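Local coordinates for protein alpha-1,3-glucanase (Bacillus circulans, PDB 5ZRU) that hydrolyses alpha-1,3-glucan as a GH87-family glucanase, of which this chain is the catalytic unit, carrying bound calcium and zinc ions, at residues H254-F259 with H281-S286; F192-N197 with G225-G230; V316-C321 with I346-A351; P177-R182 with M248-W253. All blocks are in the same frame, centred on the assembly; numbering follows the deposited sequence.

In the fold
Interactions 1, 2 and 4 lie at the N-terminal end of the right-handed parallel beta-helix expected of this family, interaction 3 further in. Interaction 2 adds a calcium-binding loop to strand 225-229, which pairs with strand 255-259 of interaction 1; that contact continues through strand 277-285 to strand 310-317 of interaction 3. Centres of interactions 1 and 2 are about 10 Å apart, those of 1 and 3 about 13 Å, those of 1 and 4 about 12 Å. Along the chain interaction 4 spans interaction 2, and interactions 1 and 3 follow in series. Together they stack the first coils, tie on the calcium loop and join the N-terminal beta domain to the helix within the catalytic unit.

Interaction 1 (H254-F259 with H281-S286); sequences HTNIQF and HIYMNS. With CA (calcium ion), chain L; PE5 (3,6,9,12,15,18,21,24-octaoxahexacosan-1-ol), chain C.
Ile257 and Met284 lie side by side and point the same way, with Met284 CG 4.1 Å from Ile257 CB, in the tightly packed apolar half of this parallel strand pair. Ile257 CD1 also reaches back to Ile282 CG2 at 3.8 Å, and Met284 SD comes to the edge of the Phe259 ring, 4.1 Å from CE2, a Met-aromatic contact. Backbone bonds run through the middle, the straightest from Ile257 N to Tyr283 O (2.8 Å, 173°). The other face, with Asn256, Gln258, Tyr283 and Asn285, is polar instead, and a polyether chain lies along it: Asn256 ND2 donates to its O7 at 3.1 Å. Gln258, bent at its second torsion (chi2 67°), folds its amide back over the strand end. Its OE1 takes Asn285 ND2 on a lone pair at 2.9 Å, the two amide planes nearly perpendicular (87°), while NE2 donates to its neighbour's carbonyl, Phe259 O, at 2.9 Å and weakly to Ser286 O. A leucine in place of Gln258 would probably leave Phe259 O without this side-chain donor and Asn285 ND2 with one acceptor fewer, although Tyr114 OH still bonds that amide. Tyr283 OH is held by Glu317, and Asn285 OD1 by His318, both on the next coil. Such in-register parallel pairing, apolar on one face and polar on the other, is characteristic of stacked coils in a beta-helix.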
# COMPACT_ATOMS: atom_id res chain seq x y z
N HIS A 254 -15.34 -7.16 11.93
CA HIS A 254 -16.71 -7.05 12.44
C HIS A 254 -17.39 -5.75 12.06
O HIS A 254 -18.60 -5.76 11.77
CB HIS A 254 -16.71 -7.21 13.97
CG HIS A 254 -16.25 -8.56 14.42
ND1 HIS A 254 -17.06 -9.67 14.39
CD2 HIS A 254 -15.05 -8.98 14.90
CE1 HIS A 254 -16.38 -10.72 14.83
NE2 HIS A 254 -15.16 -10.32 15.15
N THR A 255 -16.67 -4.63 12.04
CA THR A 255 -17.25 -3.32 11.79
C THR A 255 -16.79 -2.81 10.43
O THR A 255 -15.59 -2.58 10.24
CB THR A 255 -16.85 -2.33 12.89
OG1 THR A 255 -17.40 -2.75 14.15
CG2 THR A 255 -17.36 -0.93 12.56
N ASN A 256 -17.73 -2.63 9.50
CA ASN A 256 -17.46 -2.15 8.14
C ASN A 256 -18.10 -0.78 7.95
O ASN A 256 -19.32 -0.63 8.13
CB ASN A 256 -18.02 -3.10 7.08
CG ASN A 256 -17.29 -4.43 7.02
OD1 ASN A 256 -16.36 -4.68 7.78
ND2 ASN A 256 -17.71 -5.31 6.11
N ILE A 257 -17.30 0.20 7.57
CA ILE A 257 -17.81 1.49 7.12
C ILE A 257 -17.76 1.49 5.60
O ILE A 257 -16.67 1.41 5.00
CB ILE A 257 -17.02 2.67 7.70
CG1 ILE A 257 -17.20 2.76 9.23
CG2 ILE A 257 -17.49 3.97 7.06
CD1 ILE A 257 -16.41 3.91 9.87
N GLN A 258 -18.92 1.57 4.97
CA GLN A 258 -19.03 1.52 3.51
C GLN A 258 -19.45 2.90 3.01
O GLN A 258 -20.60 3.31 3.22
CB GLN A 258 -20.03 0.46 3.07
CG GLN A 258 -20.22 0.46 1.55
CD GLN A 258 -18.97 0.00 0.83
OE1 GLN A 258 -18.53 -1.13 1.02
NE2 GLN A 258 -18.39 0.89 0.01
N PHE A 259 -18.53 3.62 2.37
CA PHE A 259 -18.92 4.86 1.71
C PHE A 259 -19.61 4.52 0.40
O PHE A 259 -19.12 3.69 -0.37
CB PHE A 259 -17.70 5.75 1.48
CG PHE A 259 -17.13 6.31 2.76
CD1 PHE A 259 -17.67 7.47 3.31
CD2 PHE A 259 -16.10 5.66 3.44
CE1 PHE A 259 -17.17 7.98 4.49
CE2 PHE A 259 -15.60 6.17 4.63
CZ PHE A 259 -16.12 7.33 5.15
N HIS A 281 -9.85 -0.26 14.83
CA HIS A 281 -10.63 -1.50 14.84
C HIS A 281 -11.85 -1.41 13.92
O HIS A 281 -12.96 -1.82 14.27
CB HIS A 281 -11.02 -1.88 16.27
CG HIS A 281 -9.86 -2.45 17.03
ND1 HIS A 281 -9.21 -3.59 16.63
CD2 HIS A 281 -9.21 -2.01 18.13
CE1 HIS A 281 -8.21 -3.84 17.46
NE2 HIS A 281 -8.19 -2.90 18.38
N ILE A 282 -11.60 -0.91 12.71
CA ILE A 282 -12.64 -0.67 11.72
C ILE A 282 -12.09 -1.04 10.36
O ILE A 282 -10.91 -0.79 10.07
CB ILE A 282 -13.08 0.81 11.76
CG1 ILE A 282 -13.92 1.07 13.01
CG2 ILE A 282 -13.84 1.22 10.50
CD1 ILE A 282 -13.93 2.51 13.44
N TYR A 283 -12.93 -1.67 9.54
CA TYR A 283 -12.68 -1.81 8.11
C TYR A 283 -13.44 -0.70 7.37
O TYR A 283 -14.59 -0.42 7.69
CB TYR A 283 -13.13 -3.18 7.60
CG TYR A 283 -13.18 -3.28 6.10
CD1 TYR A 283 -12.04 -3.54 5.36
CD2 TYR A 283 -14.38 -3.10 5.42
CE1 TYR A 283 -12.08 -3.62 3.97
CE2 TYR A 283 -14.43 -3.17 4.02
CZ TYR A 283 -13.28 -3.44 3.31
OH TYR A 283 -13.33 -3.51 1.93
N MET A 284 -12.79 -0.09 6.36
CA MET A 284 -13.45 0.95 5.57
C MET A 284 -13.26 0.67 4.08
O MET A 284 -12.18 0.25 3.65
CB MET A 284 -12.89 2.36 5.86
CG MET A 284 -12.96 2.79 7.31
SD MET A 284 -13.11 4.59 7.43
CE MET A 284 -11.80 5.13 6.32
N ASN A 285 -14.30 0.95 3.31
CA ASN A 285 -14.30 0.77 1.87
C ASN A 285 -14.96 1.99 1.23
O ASN A 285 -15.80 2.65 1.84
CB ASN A 285 -15.06 -0.51 1.49
CG ASN A 285 -14.96 -0.83 0.02
OD1 ASN A 285 -13.94 -0.59 -0.61
ND2 ASN A 285 -16.04 -1.37 -0.54
N SER A 286 -14.57 2.28 -0.01
CA SER A 286 -15.09 3.41 -0.76
C SER A 286 -16.17 2.98 -1.75
O SER A 286 -16.50 1.80 -1.88
CB SER A 286 -13.97 4.08 -1.54
OG SER A 286 -13.71 3.29 -2.69
CA CA L . -7.04 -2.81 20.22
C48 PE5 C . -21.14 0.29 -2.63
C50 PE5 C . -19.88 0.13 -3.50
O1 PE5 C . -20.19 -0.61 -4.65
C1 PE5 C . -19.13 -0.76 -5.56
C2 PE5 C . -19.50 -1.74 -6.67
O2 PE5 C . -19.68 -3.02 -6.13
C3 PE5 C . -20.17 -3.99 -7.02
C4 PE5 C . -20.38 -5.31 -6.27
O3 PE5 C . -19.19 -5.71 -5.66
C5 PE5 C . -19.20 -6.95 -5.00
C6 PE5 C . -18.58 -6.83 -3.60
O4 PE5 C . -17.19 -7.03 -3.62
C7 PE5 C . -16.44 -6.18 -2.79
C8 PE5 C . -16.97 -6.23 -1.35
O5 PE5 C . -16.47 -5.14 -0.64
C9 PE5 C . -17.08 -4.92 0.60
C10 PE5 C . -16.14 -5.37 1.70
O6 PE5 C . -16.80 -6.28 2.53
C11 PE5 C . -15.97 -7.11 3.28
C12 PE5 C . -16.77 -8.24 3.91
O7 PE5 C . -16.65 -8.10 5.29
C13 PE5 C . -16.51 -9.29 6.00
C14 PE5 C . -17.01 -9.06 7.43
O8 PE5 C . -18.10 -8.18 7.37
C15 PE5 C . -18.65 -7.80 8.61
C16 PE5 C . -20.10 -8.30 8.69
O52 PE5 C . -21.00 -7.23 8.56
O HOH W 1 -4.84 -2.61 20.06
O HOH W 2 -7.67 -0.76 21.26

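Interaction 2 (F192-N197 with G225-G230); sequences FGAVAN and GTFHLG. With CA (calcium ion), chain H; PE5 (3,6,9,12,15,18,21,24-octaoxahexacosan-1-ol), chain C.
Asn197 and Thr226 pair through backbone and side chain: Asn197 N donates to Thr226 O at 2.9 Å, in the carbonyl plane and nearly straight at 170°, while Thr226 N donates to Asn197 OD1 at 2.8 Å. With CG beside its own backbone N (chi1 -56°), Asn197 turns OD1 back to the strand, so a loop residue supplies both halves of the grip. Phe227 packs under the loop. Ala196 CA lies over one face of its ring toward the rim, Ala196 CB touches CZ at 3.7 Å, and Ala194 CB approaches CE1 at 3.9 Å. A serine in place of Phe227 would probably open a gap beneath Ala194 and Ala196 and let the calcium-binding loop shift. Gly225 gives the loop room, since a side chain there would collide with Ala196 CB. Val195 O binds the calcium ion at 2.4 Å, in a site completed by Asp198, Gln200, Asp202 and two waters; one water also donates to Thr226 O and meets His228 ND1. The loop touches both helix and strand: Ala194 packs on Ala205 of helix 203-216 and on Phe227 of strand 225-229, which itself pairs in parallel with strand 255-259.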
# COMPACT_ATOMS: atom_id res chain seq x y z
N PHE A 192 -27.85 6.83 18.33
CA PHE A 192 -28.33 8.01 17.62
C PHE A 192 -29.00 7.65 16.30
O PHE A 192 -29.18 8.51 15.43
CB PHE A 192 -27.18 9.00 17.43
CG PHE A 192 -26.70 9.57 18.72
CD1 PHE A 192 -27.28 10.72 19.24
CD2 PHE A 192 -25.74 8.92 19.48
CE1 PHE A 192 -26.88 11.23 20.45
CE2 PHE A 192 -25.34 9.43 20.70
CZ PHE A 192 -25.91 10.58 21.18
N GLY A 193 -29.37 6.39 16.13
CA GLY A 193 -30.20 5.99 15.00
C GLY A 193 -29.50 5.16 13.95
O GLY A 193 -30.17 4.69 13.03
N ALA A 194 -28.18 4.97 14.04
CA ALA A 194 -27.51 4.12 13.07
C ALA A 194 -28.00 2.69 13.22
O ALA A 194 -28.24 2.21 14.33
CB ALA A 194 -26.00 4.17 13.25
N VAL A 195 -28.16 2.00 12.09
CA VAL A 195 -28.58 0.61 12.07
C VAL A 195 -27.63 -0.16 11.17
O VAL A 195 -27.41 0.23 10.02
CB VAL A 195 -30.04 0.44 11.58
CG1 VAL A 195 -30.42 -1.03 11.53
CG2 VAL A 195 -31.01 1.22 12.47
N ALA A 196 -27.05 -1.24 11.69
CA ALA A 196 -26.17 -2.07 10.89
C ALA A 196 -26.95 -2.91 9.88
O ALA A 196 -28.08 -3.34 10.14
CB ALA A 196 -25.35 -3.00 11.79
N ASN A 197 -26.35 -3.12 8.71
CA ASN A 197 -26.73 -4.18 7.77
C ASN A 197 -28.09 -3.97 7.11
O ASN A 197 -28.67 -4.93 6.58
CB ASN A 197 -26.71 -5.56 8.46
CG ASN A 197 -25.36 -5.88 9.09
OD1 ASN A 197 -24.32 -5.42 8.63
ND2 ASN A 197 -25.37 -6.68 10.15
N GLY A 225 -21.08 -4.76 12.40
CA GLY A 225 -22.02 -4.61 11.31
C GLY A 225 -21.49 -3.66 10.25
O GLY A 225 -20.45 -3.03 10.39
N THR A 226 -22.26 -3.58 9.17
CA THR A 226 -21.94 -2.68 8.07
C THR A 226 -22.79 -1.42 8.18
O THR A 226 -24.02 -1.50 8.25
CB THR A 226 -22.18 -3.35 6.71
OG1 THR A 226 -21.30 -4.47 6.58
CG2 THR A 226 -21.91 -2.36 5.58
N PHE A 227 -22.12 -0.27 8.19
CA PHE A 227 -22.77 1.03 8.22
C PHE A 227 -22.46 1.76 6.92
O PHE A 227 -21.34 1.66 6.40
CB PHE A 227 -22.30 1.82 9.43
CG PHE A 227 -22.64 1.15 10.71
CD1 PHE A 227 -23.84 1.42 11.35
CD2 PHE A 227 -21.79 0.19 11.25
CE1 PHE A 227 -24.17 0.79 12.54
CE2 PHE A 227 -22.11 -0.46 12.43
CZ PHE A 227 -23.30 -0.16 13.07
N HIS A 228 -23.45 2.48 6.40
CA HIS A 228 -23.36 3.10 5.08
C HIS A 228 -23.33 4.61 5.23
O HIS A 228 -24.22 5.20 5.86
CB HIS A 228 -24.53 2.66 4.19
CG HIS A 228 -24.48 1.21 3.82
ND1 HIS A 228 -25.04 0.22 4.60
CD2 HIS A 228 -23.91 0.58 2.76
CE1 HIS A 228 -24.84 -0.96 4.03
NE2 HIS A 228 -24.15 -0.77 2.91
N LEU A 229 -22.31 5.24 4.65
CA LEU A 229 -22.12 6.68 4.76
C LEU A 229 -22.13 7.28 3.36
O LEU A 229 -21.21 7.04 2.57
CB LEU A 229 -20.81 7.00 5.49
CG LEU A 229 -20.61 6.36 6.87
CD1 LEU A 229 -19.34 6.92 7.51
CD2 LEU A 229 -21.79 6.62 7.79
N GLY A 230 -23.17 8.05 3.05
CA GLY A 230 -23.39 8.59 1.73
C GLY A 230 -22.65 9.87 1.40
O GLY A 230 -22.95 10.51 0.38
CA CA H . -27.64 1.63 8.14
C48 PE5 C . -21.14 0.29 -2.63
C50 PE5 C . -19.88 0.13 -3.50
O1 PE5 C . -20.19 -0.61 -4.65
C1 PE5 C . -19.13 -0.76 -5.56
C2 PE5 C . -19.50 -1.74 -6.67
O2 PE5 C . -19.68 -3.02 -6.13
C3 PE5 C . -20.17 -3.99 -7.02
C4 PE5 C . -20.38 -5.31 -6.27
O3 PE5 C . -19.19 -5.71 -5.66
C5 PE5 C . -19.20 -6.95 -5.00
C6 PE5 C . -18.58 -6.83 -3.60
O4 PE5 C . -17.19 -7.03 -3.62
C7 PE5 C . -16.44 -6.18 -2.79
C8 PE5 C . -16.97 -6.23 -1.35
O5 PE5 C . -16.47 -5.14 -0.64
C9 PE5 C . -17.08 -4.92 0.60
C10 PE5 C . -16.14 -5.37 1.70
O6 PE5 C . -16.80 -6.28 2.53
C11 PE5 C . -15.97 -7.11 3.28
C12 PE5 C . -16.77 -8.24 3.91
O7 PE5 C . -16.65 -8.10 5.29
C13 PE5 C . -16.51 -9.29 6.00
C14 PE5 C . -17.01 -9.06 7.43
O8 PE5 C . -18.10 -8.18 7.37
C15 PE5 C . -18.65 -7.80 8.61
C16 PE5 C . -20.10 -8.30 8.69
O52 PE5 C . -21.00 -7.23 8.56
O HOH W 3 -26.16 -0.07 6.98
O HOH W 4 -29.78 2.59 8.93

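Interaction 3 (V316-C321 with I346-A351); sequences VEHFEC and IRNNLA
Glu317 and Asn348 run side by side and point the same way, their carboxylate and amide planes 40° apart. Asn348 ND2 donates to Glu317 OE1 at 2.9 Å, with the oxygen close to the amide plane. Glu317 CG sits between its backbone N and carbonyl carbon (chi1 55°), and the chain beyond is extended, which carries OE1 out to the amide; OE2 is left to Tyr283 OH. The oxygen of that amide, Asn348 OD1, is taken by Asn372 ND2. His318 also lies alongside Asn348, ring and amide 29° apart, with CD2 3.7 Å from Asn348 CB. Both its ring nitrogens are engaged, by Asn285 and Asp138, so the ring's rotation is fixed from two sides. These segments leave neighbouring strands of the parallel beta-helix and turn the corner together, coil above coil: Arg347 N still bonds to Val316 O in strand fashion, and Val316 CG2 rests against Ile346 CG2 at 4.1 Å. Past the strands, the Asn349 side chain takes up a backbone N-H: its OD1 accepts Phe319 N at 2.9 Å on a lone pair and lies at the edge of the Phe319 ring, while its ND2 is bonded to Asn373 one coil on, resembling the asparagine ladders of parallel beta-helices. Leu350 N then donates to Phe319 O, and Cys321 SG meets Ala351 CB at 3.9 Å, just before the calcium ligand Asp352.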
# COMPACT_ATOMS: atom_id res chain seq x y z
N VAL A 316 -8.25 -0.53 5.34
CA VAL A 316 -8.83 0.45 4.42
C VAL A 316 -8.38 0.15 3.00
O VAL A 316 -7.21 -0.18 2.76
CB VAL A 316 -8.50 1.90 4.81
CG1 VAL A 316 -9.07 2.22 6.18
CG2 VAL A 316 -6.99 2.16 4.75
N GLU A 317 -9.32 0.23 2.06
CA GLU A 317 -8.99 -0.05 0.67
C GLU A 317 -9.89 0.72 -0.27
O GLU A 317 -10.99 1.16 0.09
CB GLU A 317 -9.07 -1.56 0.37
CG GLU A 317 -10.37 -2.25 0.69
CD GLU A 317 -10.30 -3.78 0.48
OE1 GLU A 317 -9.26 -4.29 0.00
OE2 GLU A 317 -11.29 -4.47 0.80
N HIS A 318 -9.41 0.88 -1.51
CA HIS A 318 -10.14 1.47 -2.62
C HIS A 318 -10.35 2.97 -2.49
O HIS A 318 -11.21 3.54 -3.16
CB HIS A 318 -11.49 0.76 -2.83
CG HIS A 318 -11.36 -0.73 -2.96
ND1 HIS A 318 -12.26 -1.61 -2.41
CD2 HIS A 318 -10.42 -1.48 -3.58
CE1 HIS A 318 -11.88 -2.84 -2.68
NE2 HIS A 318 -10.77 -2.80 -3.39
N PHE A 319 -9.56 3.63 -1.65
CA PHE A 319 -9.64 5.09 -1.57
C PHE A 319 -8.63 5.71 -2.53
O PHE A 319 -7.82 5.03 -3.15
CB PHE A 319 -9.42 5.55 -0.13
CG PHE A 319 -10.55 5.17 0.79
CD1 PHE A 319 -11.66 5.99 0.91
CD2 PHE A 319 -10.53 3.97 1.47
CE1 PHE A 319 -12.73 5.63 1.73
CE2 PHE A 319 -11.58 3.60 2.30
CZ PHE A 319 -12.69 4.43 2.42
N GLU A 320 -8.69 7.04 -2.65
CA GLU A 320 -7.70 7.75 -3.45
C GLU A 320 -6.30 7.49 -2.92
O GLU A 320 -5.39 7.14 -3.67
CB GLU A 320 -8.01 9.25 -3.43
CG GLU A 320 -6.97 10.11 -4.12
CD GLU A 320 -7.23 11.59 -3.90
OE1 GLU A 320 -8.05 11.92 -3.01
OE2 GLU A 320 -6.62 12.41 -4.60
N CYS A 321 -6.13 7.68 -1.61
CA CYS A 321 -4.98 7.22 -0.85
C CYS A 321 -5.53 6.60 0.43
O CYS A 321 -6.65 6.91 0.84
CB CYS A 321 -4.03 8.37 -0.47
SG CYS A 321 -3.48 9.43 -1.82
N ILE A 346 -3.49 -1.47 4.53
CA ILE A 346 -3.76 -0.30 3.70
C ILE A 346 -3.49 -0.76 2.28
O ILE A 346 -2.33 -0.91 1.88
CB ILE A 346 -2.89 0.89 4.10
CG1 ILE A 346 -3.09 1.20 5.60
CG2 ILE A 346 -3.22 2.11 3.23
CD1 ILE A 346 -1.96 2.05 6.24
N ARG A 347 -4.55 -1.06 1.53
CA ARG A 347 -4.39 -1.87 0.33
C ARG A 347 -5.31 -1.39 -0.78
O ARG A 347 -6.36 -0.80 -0.53
CB ARG A 347 -4.70 -3.35 0.61
CG ARG A 347 -3.90 -3.97 1.76
CD ARG A 347 -4.23 -5.46 1.88
NE ARG A 347 -3.46 -6.13 2.94
CZ ARG A 347 -3.86 -7.24 3.54
NH1 ARG A 347 -5.03 -7.79 3.18
NH2 ARG A 347 -3.12 -7.81 4.51
N ASN A 348 -4.89 -1.64 -2.02
CA ASN A 348 -5.77 -1.47 -3.18
C ASN A 348 -6.31 -0.04 -3.28
O ASN A 348 -7.46 0.17 -3.65
CB ASN A 348 -6.93 -2.47 -3.13
CG ASN A 348 -6.46 -3.86 -2.84
OD1 ASN A 348 -5.61 -4.40 -3.55
ND2 ASN A 348 -7.01 -4.46 -1.79
N ASN A 349 -5.48 0.94 -2.97
CA ASN A 349 -5.85 2.33 -3.18
C ASN A 349 -5.29 2.81 -4.52
O ASN A 349 -4.32 2.25 -5.06
CB ASN A 349 -5.35 3.21 -2.03
CG ASN A 349 -5.87 2.75 -0.69
OD1 ASN A 349 -7.05 2.97 -0.36
ND2 ASN A 349 -5.01 2.08 0.10
N LEU A 350 -5.96 3.83 -5.08
CA LEU A 350 -5.65 4.32 -6.42
C LEU A 350 -4.34 5.11 -6.48
O LEU A 350 -3.80 5.30 -7.57
CB LEU A 350 -6.80 5.18 -6.94
CG LEU A 350 -8.08 4.40 -7.23
CD1 LEU A 350 -9.31 5.27 -7.15
CD2 LEU A 350 -8.00 3.71 -8.61
N ALA A 351 -3.83 5.55 -5.33
CA ALA A 351 -2.56 6.27 -5.25
C ALA A 351 -1.83 5.87 -3.97
O ALA A 351 -1.81 4.69 -3.63
CB ALA A 351 -2.79 7.79 -5.32

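Interaction 4 (P177-R182 with M248-W253); sequences PAAIAR and MGAGIW. With SO4 (sulfate ion), chain E.
Ala250 O serves two partners from the facing segment's side, Ile180 N and a water, in a contact with a single direct hydrogen bond between the segments. Ile180 N approaches at 2.8 Å and almost straight (173°), though tilted out of the carbonyl plane; the water donates to Ala250 O and also to Ala178 O, bridging the two segments. Residues 177-182 form the extended linker after strand 166-174 of the N-terminal beta domain, and residues 178-181 run roughly antiparallel (165°) to 248-251, around the end of strand 245-249 in the parallel beta-helix, so the contact joins the two parts of the catalytic unit. Ile180 carries the apolar half. Its CB points at the strand end, and its two branches part: CG1 and CD1 lie along the Ala250 carbonyl, while CG2, anti to the backbone N, meets Met248 CE at 3.5 Å. Met248 is extended until its last torsion (chi3 74°), which bends the methyl toward Ile180 and to 3.7 Å from Ala181 O. Ala179 CB and Ala250 CB touch at 3.9 Å. Tyr221 OH bonds Ile180 O, and His254 NE2 bonds Pro177 O, fixing the linker at two further points. Farther along, Arg182 makes a salt bridge to Asp191, and its NH1 donates to O3 of a sulfate ion, probably from the crystallisation liquor, at 2.8 Å, an oxygen lying in the guanidinium plane.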
# COMPACT_ATOMS: atom_id res chain seq x y z
N PRO A 177 -10.83 -12.95 16.06
CA PRO A 177 -11.30 -12.79 17.43
C PRO A 177 -12.74 -12.29 17.44
O PRO A 177 -13.23 -11.68 16.49
CB PRO A 177 -10.34 -11.75 18.03
CG PRO A 177 -9.85 -10.97 16.86
CD PRO A 177 -9.87 -11.89 15.66
N ALA A 178 -13.44 -12.59 18.54
CA ALA A 178 -14.80 -12.09 18.69
C ALA A 178 -14.81 -10.56 18.64
O ALA A 178 -13.78 -9.89 18.80
CB ALA A 178 -15.41 -12.58 20.00
N ALA A 179 -16.00 -10.01 18.39
CA ALA A 179 -16.18 -8.57 18.38
C ALA A 179 -15.69 -7.94 19.68
O ALA A 179 -15.88 -8.48 20.77
CB ALA A 179 -17.66 -8.22 18.18
N ILE A 180 -15.04 -6.79 19.55
CA ILE A 180 -14.60 -6.03 20.71
C ILE A 180 -15.82 -5.42 21.40
O ILE A 180 -16.69 -4.83 20.74
CB ILE A 180 -13.61 -4.94 20.30
CG1 ILE A 180 -12.36 -5.57 19.70
CG2 ILE A 180 -13.22 -4.07 21.53
CD1 ILE A 180 -11.50 -4.60 18.96
N ALA A 181 -15.85 -5.55 22.72
CA ALA A 181 -16.97 -5.09 23.53
C ALA A 181 -17.10 -3.57 23.51
O ALA A 181 -16.12 -2.83 23.40
CB ALA A 181 -16.80 -5.55 24.98
N ARG A 182 -18.34 -3.11 23.62
CA ARG A 182 -18.60 -1.69 23.83
C ARG A 182 -17.95 -1.21 25.12
O ARG A 182 -18.21 -1.80 26.18
CB ARG A 182 -20.10 -1.44 23.87
CG ARG A 182 -20.45 -0.00 24.19
CD ARG A 182 -21.93 0.27 24.01
NE ARG A 182 -22.24 1.64 24.38
CZ ARG A 182 -23.39 2.25 24.10
NH1 ARG A 182 -24.33 1.62 23.43
NH2 ARG A 182 -23.57 3.51 24.49
N MET A 248 -13.79 3.83 18.17
CA MET A 248 -13.37 2.44 18.14
C MET A 248 -14.49 1.57 17.62
O MET A 248 -15.63 1.67 18.09
CB MET A 248 -12.95 1.95 19.53
CG MET A 248 -12.29 0.56 19.51
SD MET A 248 -12.07 -0.14 21.17
CE MET A 248 -13.76 -0.60 21.55
N GLY A 249 -14.17 0.70 16.66
CA GLY A 249 -15.12 -0.28 16.16
C GLY A 249 -14.99 -1.59 16.91
O GLY A 249 -14.25 -1.72 17.88
N ALA A 250 -15.71 -2.60 16.41
CA ALA A 250 -15.68 -3.92 17.03
C ALA A 250 -14.60 -4.83 16.45
O ALA A 250 -14.50 -5.99 16.87
CB ALA A 250 -17.05 -4.60 16.90
N GLY A 251 -13.79 -4.34 15.52
CA GLY A 251 -12.75 -5.15 14.91
C GLY A 251 -12.77 -5.05 13.39
O GLY A 251 -13.83 -4.86 12.78
N ILE A 252 -11.59 -5.18 12.78
CA ILE A 252 -11.55 -5.10 11.32
C ILE A 252 -12.36 -6.21 10.66
O ILE A 252 -12.72 -6.09 9.48
CB ILE A 252 -10.09 -5.11 10.79
CG1 ILE A 252 -9.40 -6.46 11.10
CG2 ILE A 252 -9.32 -3.92 11.35
CD1 ILE A 252 -7.99 -6.58 10.48
N TRP A 253 -12.67 -7.28 11.38
CA TRP A 253 -13.49 -8.36 10.85
C TRP A 253 -14.96 -8.22 11.20
O TRP A 253 -15.76 -9.09 10.84
CB TRP A 253 -12.96 -9.72 11.35
CG TRP A 253 -11.68 -10.14 10.64
CD1 TRP A 253 -10.40 -10.02 11.11
CD2 TRP A 253 -11.58 -10.73 9.34
NE1 TRP A 253 -9.51 -10.50 10.17
CE2 TRP A 253 -10.21 -10.94 9.07
CE3 TRP A 253 -12.52 -11.10 8.36
CZ2 TRP A 253 -9.75 -11.50 7.88
CZ3 TRP A 253 -12.06 -11.67 7.16
CH2 TRP A 253 -10.69 -11.86 6.94
S SO4 E . -24.10 -1.28 21.05
O1 SO4 E . -23.28 -2.48 21.25
O2 SO4 E . -23.27 -0.18 20.56
O3 SO4 E . -24.71 -0.89 22.32
O4 SO4 E . -25.15 -1.57 20.06
O HOH W 5 -12.64 -8.16 16.91